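Local coordinates for putative carboxynorspermidine decarboxylase protein (Sinorhizobium meliloti, PDB 3MT1), which probably decarboxylates carboxynorspermidine and carboxyspermidine to norspermidine and spermidine as a pyridoxal 5'-phosphate-dependent homodimeric enzyme of polyamine biosynthesis, at residues B[243-248]-B[258-263]; B[262-267]-B[330-335]. All blocks are in the same frame, centred on the assembly; numbering follows the deposited sequence.

How the contacts relate
Contact 1 (243-248 with 258-263) and contact 2 (262-267 with 330-335) follow one another along the chain: the strand that ends at V259 leads through D260 and S261 into the short helix 263-266, and both contacts include S262 and I263. Their centres lie about 12 Å apart. A probable hydrogen bond of 2.7 Å between S261 OG and H266 ND1 joins the end of the hairpin to the helix. Both contacts also touch the second subunit, contact 1 through L247, D248 and I258, contact 2 most notably through E264. In contact 2 the side chain of N330 is about 10 Å from that of D269, predicted to bind substrate, whereas contact 1 lies away from the predicted substrate-binding residues.

Contact 1: B[243-248]-B[258-263]; sequences EVTVLD and IVDSSI
V244 and V259 lean across each other at a slant, the CG2 methyl of V244 resting 3.6 Å from V259 CB, while V244 CG1 reaches on to S261 CB. V246, which forms an antiparallel non-hydrogen-bonded pair with V259, directs its side chain to the same face of the sheet, and F301 and I316 of other strands add to this apolar cluster. Beyond V259 the strand gives way to an inverse gamma turn centred on D260. A chi1 of 62° puts CG of D260 between its own backbone N and carbonyl carbon, and the carboxylate folds back over the partner strand, where OD1 accepts T245 N at 3.0 Å. The N-H arrives from above the carboxylate plane, 56° out of it, and OD2 turns to T4 OG1. In return D260 N donates to T245 O over 3.1 Å, a more bent bond, so side chain and main chain of D260 both hold T245. L247 crosses D260 almost at a right angle, CD1 lying against CB, and its N gives a short, straight bond to I258 O (2.7 Å). This is the antiparallel beta hairpin of strands 240-251 and 255-259, part of the C-terminal sheet domain of the class-II Orn/Lys/Arg decarboxylase family.

Contact 2: B[262-267]-B[330-335]; sequences SIEAHM and NWFNGV
The F332 ring has the carboxylate of E264 stacked over one face, the two planes only 17° apart, with OE1 3.3 Å from CZ and set toward the rim; the side-chain amide of N333 lies over the opposite face, and S262 OG, hydrogen-bonded to D299, is at the edge. With CG anti to the backbone N (chi1 -174°) and the chain extended beyond it, E264 places CG over the ring in a CH-pi contact. On the H266 imidazole, A265 CB lies over one face, toward the rim, V335 CG2 approaches obliquely at 3.7 Å from CE1, and a water lies in the ring plane, 2.9 Å from NE2. That water donates to both N330 O and V335 O; with ND1 turned to S261, the ring is held at both nitrogens. N330 grips the helix twice: ND2 bonds E264 O at 3.0 Å, the acceptor lying close to the amide plane of N330, and the backbone N meets a lone pair of A265 O, also at 3.0 Å. Its OD1 accepts F332 N in an Asx turn, fixing the amide from its other end. E264 OE2 forms a salt bridge with K328 of the second subunit, which probably favours an ionised E264 despite its burial, linking the helix-loop packing to the dimer interface.

Contact 1: B[243-248]-B[258-263]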
loop_
_atom_site.group_PDB
_atom_site.type_symbol
_atom_site.label_atom_id
_atom_site.label_comp_id
_atom_site.label_asym_id
_atom_site.label_seq_id
_atom_site.Cartn_x
_atom_site.Cartn_y
_atom_site.Cartn_z
ATOM N N GLU B 243 -14.004 11.422 1.511
ATOM C CA GLU B 243 -15.303 11.552 0.868
ATOM C C GLU B 243 -15.533 10.579 -0.299
ATOM O O GLU B 243 -14.746 10.568 -1.250
ATOM C CB GLU B 243 -15.468 12.992 0.393
ATOM C CG GLU B 243 -15.285 14.024 1.518
ATOM C CD GLU B 243 -16.285 13.862 2.670
ATOM O OE1 GLU B 243 -17.506 13.609 2.430
ATOM O OE2 GLU B 243 -15.848 13.997 3.831
ATOM N N VAL B 244 -16.598 9.777 -0.247
ATOM C CA VAL B 244 -16.884 8.821 -1.340
ATOM C C VAL B 244 -18.372 8.810 -1.797
ATOM O O VAL B 244 -19.252 9.328 -1.104
ATOM C CB VAL B 244 -16.466 7.350 -1.009
ATOM C CG1 VAL B 244 -15.004 7.259 -0.583
ATOM C CG2 VAL B 244 -17.381 6.750 0.065
ATOM N N THR B 245 -18.624 8.197 -2.955
ATOM C CA THR B 245 -19.931 8.110 -3.533
ATOM C C THR B 245 -20.274 6.642 -3.638
ATOM O O THR B 245 -19.392 5.821 -3.836
ATOM C CB THR B 245 -19.965 8.775 -4.940
ATOM O OG1 THR B 245 -19.636 10.159 -4.813
ATOM C CG2 THR B 245 -21.334 8.727 -5.528
ATOM N N VAL B 246 -21.563 6.313 -3.508
ATOM C CA VAL B 246 -22.035 4.953 -3.784
ATOM C C VAL B 246 -22.216 4.825 -5.278
ATOM O O VAL B 246 -22.739 5.732 -5.918
ATOM C CB VAL B 246 -23.340 4.659 -3.067
ATOM C CG1 VAL B 246 -23.970 3.350 -3.550
ATOM C CG2 VAL B 246 -23.090 4.638 -1.559
ATOM N N LEU B 247 -21.748 3.712 -5.827
ATOM C CA LEU B 247 -21.782 3.467 -7.261
ATOM C C LEU B 247 -22.750 2.336 -7.644
ATOM O O LEU B 247 -23.282 2.317 -8.744
ATOM C CB LEU B 247 -20.375 3.126 -7.764
ATOM C CG LEU B 247 -19.233 4.112 -7.606
ATOM C CD1 LEU B 247 -18.042 3.428 -8.109
ATOM C CD2 LEU B 247 -19.457 5.396 -8.390
ATOM N N ASP B 248 -22.953 1.387 -6.742
ATOM C CA ASP B 248 -23.882 0.298 -6.976
ATOM C C ASP B 248 -24.415 -0.245 -5.674
ATOM O O ASP B 248 -23.794 -0.133 -4.622
ATOM C CB ASP B 248 -23.252 -0.832 -7.790
ATOM C CG ASP B 248 -24.283 -1.601 -8.618
ATOM O OD1 ASP B 248 -25.358 -1.030 -8.975
ATOM O OD2 ASP B 248 -24.004 -2.786 -8.921
ATOM N N ILE B 258 -21.225 -0.419 -2.962
ATOM C CA ILE B 258 -19.896 -0.185 -3.531
ATOM C C ILE B 258 -19.602 1.307 -3.618
ATOM O O ILE B 258 -20.396 2.058 -4.181
ATOM C CB ILE B 258 -19.784 -0.735 -4.984
ATOM C CG1 ILE B 258 -20.527 -2.074 -5.149
ATOM C CG2 ILE B 258 -18.282 -0.811 -5.449
ATOM C CD1 ILE B 258 -19.797 -3.272 -4.529
ATOM N N VAL B 259 -18.451 1.728 -3.105
ATOM C CA VAL B 259 -18.054 3.120 -3.185
ATOM C C VAL B 259 -16.835 3.304 -4.089
ATOM O O VAL B 259 -16.121 2.328 -4.430
ATOM C CB VAL B 259 -17.773 3.736 -1.805
ATOM C CG1 VAL B 259 -19.006 3.572 -0.899
ATOM C CG2 VAL B 259 -16.518 3.134 -1.171
ATOM N N ASP B 260 -16.604 4.558 -4.477
ATOM C CA ASP B 260 -15.605 4.834 -5.481
ATOM C C ASP B 260 -14.196 4.948 -4.880
ATOM O O ASP B 260 -13.461 5.871 -5.173
ATOM C CB ASP B 260 -15.992 6.033 -6.334
ATOM C CG ASP B 260 -16.109 7.346 -5.536
ATOM O OD1 ASP B 260 -16.048 7.349 -4.271
ATOM O OD2 ASP B 260 -16.275 8.401 -6.216
ATOM N N SER B 261 -13.822 3.975 -4.074
ATOM C CA SER B 261 -12.565 3.999 -3.382
ATOM C C SER B 261 -12.219 2.557 -3.054
ATOM O O SER B 261 -12.999 1.654 -3.368
ATOM C CB SER B 261 -12.727 4.803 -2.092
ATOM O OG SER B 261 -11.526 4.911 -1.352
ATOM N N SER B 262 -11.077 2.340 -2.401
ATOM C CA SER B 262 -10.597 1.007 -2.032
ATOM C C SER B 262 -9.739 1.083 -0.761
ATOM O O SER B 262 -8.810 1.897 -0.682
ATOM C CB SER B 262 -9.770 0.466 -3.189
ATOM O OG SER B 262 -9.218 -0.796 -2.917
ATOM N N ILE B 263 -10.041 0.252 0.240
ATOM C CA ILE B 263 -9.209 0.259 1.439
ATOM C C ILE B 263 -7.764 -0.123 1.148
ATOM O O ILE B 263 -6.862 0.367 1.827
ATOM C CB ILE B 263 -9.757 -0.579 2.639
ATOM C CG1 ILE B 263 -9.892 -2.069 2.297
ATOM C CG2 ILE B 263 -11.069 -0.028 3.122
ATOM C CD1 ILE B 263 -9.866 -2.933 3.510
#

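Contact 2: B[262-267]-B[330-335]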
loop_
_atom_site.group_PDB
_atom_site.type_symbol
_atom_site.label_atom_id
_atom_site.label_comp_id
_atom_site.label_asym_id
_atom_site.label_seq_id
_atom_site.Cartn_x
_atom_site.Cartn_y
_atom_site.Cartn_z
ATOM N N SER B 262 -11.077 2.340 -2.401
ATOM C CA SER B 262 -10.597 1.007 -2.032
ATOM C C SER B 262 -9.739 1.083 -0.761
ATOM O O SER B 262 -8.810 1.897 -0.682
ATOM C CB SER B 262 -9.770 0.466 -3.189
ATOM O OG SER B 262 -9.218 -0.796 -2.917
ATOM N N ILE B 263 -10.041 0.252 0.240
ATOM C CA ILE B 263 -9.209 0.259 1.439
ATOM C C ILE B 263 -7.764 -0.123 1.148
ATOM O O ILE B 263 -6.862 0.367 1.827
ATOM C CB ILE B 263 -9.757 -0.579 2.639
ATOM C CG1 ILE B 263 -9.892 -2.069 2.297
ATOM C CG2 ILE B 263 -11.069 -0.028 3.122
ATOM C CD1 ILE B 263 -9.866 -2.933 3.510
ATOM N N GLU B 264 -7.527 -0.950 0.129
ATOM C CA GLU B 264 -6.159 -1.325 -0.159
ATOM C C GLU B 264 -5.360 -0.137 -0.679
ATOM O O GLU B 264 -4.183 0.043 -0.330
ATOM C CB GLU B 264 -6.038 -2.532 -1.118
ATOM C CG GLU B 264 -4.575 -2.947 -1.255
ATOM C CD GLU B 264 -4.367 -4.294 -1.901
ATOM O OE1 GLU B 264 -5.320 -5.083 -1.943
ATOM O OE2 GLU B 264 -3.258 -4.560 -2.398
ATOM N N ALA B 265 -6.013 0.687 -1.488
ATOM C CA ALA B 265 -5.314 1.763 -2.167
ATOM C C ALA B 265 -5.294 3.029 -1.343
ATOM O O ALA B 265 -4.418 3.867 -1.532
ATOM C CB ALA B 265 -5.951 2.033 -3.510
ATOM N N HIS B 266 -6.266 3.182 -0.454
ATOM C CA HIS B 266 -6.574 4.515 0.120
ATOM C C HIS B 266 -6.544 4.622 1.631
ATOM O O HIS B 266 -6.420 5.719 2.146
ATOM C CB HIS B 266 -7.906 5.049 -0.415
ATOM C CG HIS B 266 -7.971 5.049 -1.906
ATOM N ND1 HIS B 266 -9.141 4.857 -2.608
ATOM C CD2 HIS B 266 -6.990 5.189 -2.837
ATOM C CE1 HIS B 266 -8.882 4.899 -3.905
ATOM N NE2 HIS B 266 -7.584 5.090 -4.071
HETATM N N MSE B 267 -6.662 3.498 2.330
HETATM C CA MSE B 267 -6.727 3.471 3.796
HETATM C C MSE B 267 -6.159 2.122 4.254
HETATM O O MSE B 267 -6.825 1.303 4.894
HETATM C CB MSE B 267 -8.173 3.685 4.233
HETATM C CG MSE B 267 -8.607 5.183 4.348
HETATM SE SE MSE B 267 -10.436 5.191 5.065
HETATM C CE MSE B 267 -9.955 5.385 6.965
ATOM N N ASN B 330 -1.716 4.002 -2.816
ATOM C CA ASN B 330 -1.111 3.382 -3.993
ATOM C C ASN B 330 -2.119 3.222 -5.172
ATOM O O ASN B 330 -3.326 3.519 -5.040
ATOM C CB ASN B 330 -0.543 2.034 -3.573
ATOM C CG ASN B 330 -1.595 1.158 -2.962
ATOM O OD1 ASN B 330 -2.353 0.505 -3.683
ATOM N ND2 ASN B 330 -1.698 1.172 -1.624
ATOM N N TRP B 331 -1.621 2.693 -6.289
ATOM C CA TRP B 331 -2.369 2.593 -7.533
ATOM C C TRP B 331 -2.940 1.194 -7.775
ATOM O O TRP B 331 -3.177 0.782 -8.908
ATOM C CB TRP B 331 -1.421 2.922 -8.656
ATOM C CG TRP B 331 -1.192 4.347 -8.807
ATOM C CD1 TRP B 331 -0.017 5.004 -8.634
ATOM C CD2 TRP B 331 -2.171 5.334 -9.169
ATOM N NE1 TRP B 331 -0.197 6.344 -8.874
ATOM C CE2 TRP B 331 -1.504 6.576 -9.213
ATOM C CE3 TRP B 331 -3.541 5.286 -9.471
ATOM C CZ2 TRP B 331 -2.163 7.773 -9.544
ATOM C CZ3 TRP B 331 -4.200 6.467 -9.808
ATOM C CH2 TRP B 331 -3.515 7.692 -9.851
ATOM N N PHE B 332 -3.143 0.443 -6.693
ATOM C CA PHE B 332 -3.728 -0.868 -6.789
ATOM C C PHE B 332 -4.989 -0.863 -7.657
ATOM O O PHE B 332 -5.894 -0.017 -7.465
ATOM C CB PHE B 332 -4.089 -1.288 -5.402
ATOM C CG PHE B 332 -4.764 -2.609 -5.332
ATOM C CD1 PHE B 332 -4.089 -3.775 -5.705
ATOM C CD2 PHE B 332 -6.078 -2.694 -4.885
ATOM C CE1 PHE B 332 -4.719 -5.016 -5.630
ATOM C CE2 PHE B 332 -6.717 -3.945 -4.794
ATOM C CZ PHE B 332 -6.034 -5.097 -5.155
ATOM N N ASN B 333 -5.026 -1.797 -8.610
ATOM C CA ASN B 333 -6.115 -1.952 -9.577
ATOM C C ASN B 333 -6.214 -0.801 -10.589
ATOM O O ASN B 333 -7.088 -0.801 -11.443
ATOM C CB ASN B 333 -7.474 -2.179 -8.858
ATOM C CG ASN B 333 -7.798 -3.683 -8.618
ATOM O OD1 ASN B 333 -6.902 -4.503 -8.392
ATOM N ND2 ASN B 333 -9.092 -4.030 -8.671
ATOM N N GLY B 334 -5.309 0.166 -10.500
ATOM C CA GLY B 334 -5.448 1.418 -11.212
ATOM C C GLY B 334 -6.639 2.263 -10.763
ATOM O O GLY B 334 -7.006 3.237 -11.443
ATOM N N VAL B 335 -7.274 1.926 -9.644
ATOM C CA VAL B 335 -8.348 2.812 -9.185
ATOM C C VAL B 335 -7.874 4.248 -8.971
ATOM O O VAL B 335 -6.717 4.505 -8.629
ATOM C CB VAL B 335 -9.205 2.308 -7.967
ATOM C CG1 VAL B 335 -9.690 0.887 -8.187
ATOM C CG2 VAL B 335 -8.457 2.452 -6.673
HETATM O O HOH W 1 -5.473 5.075 -6.107
#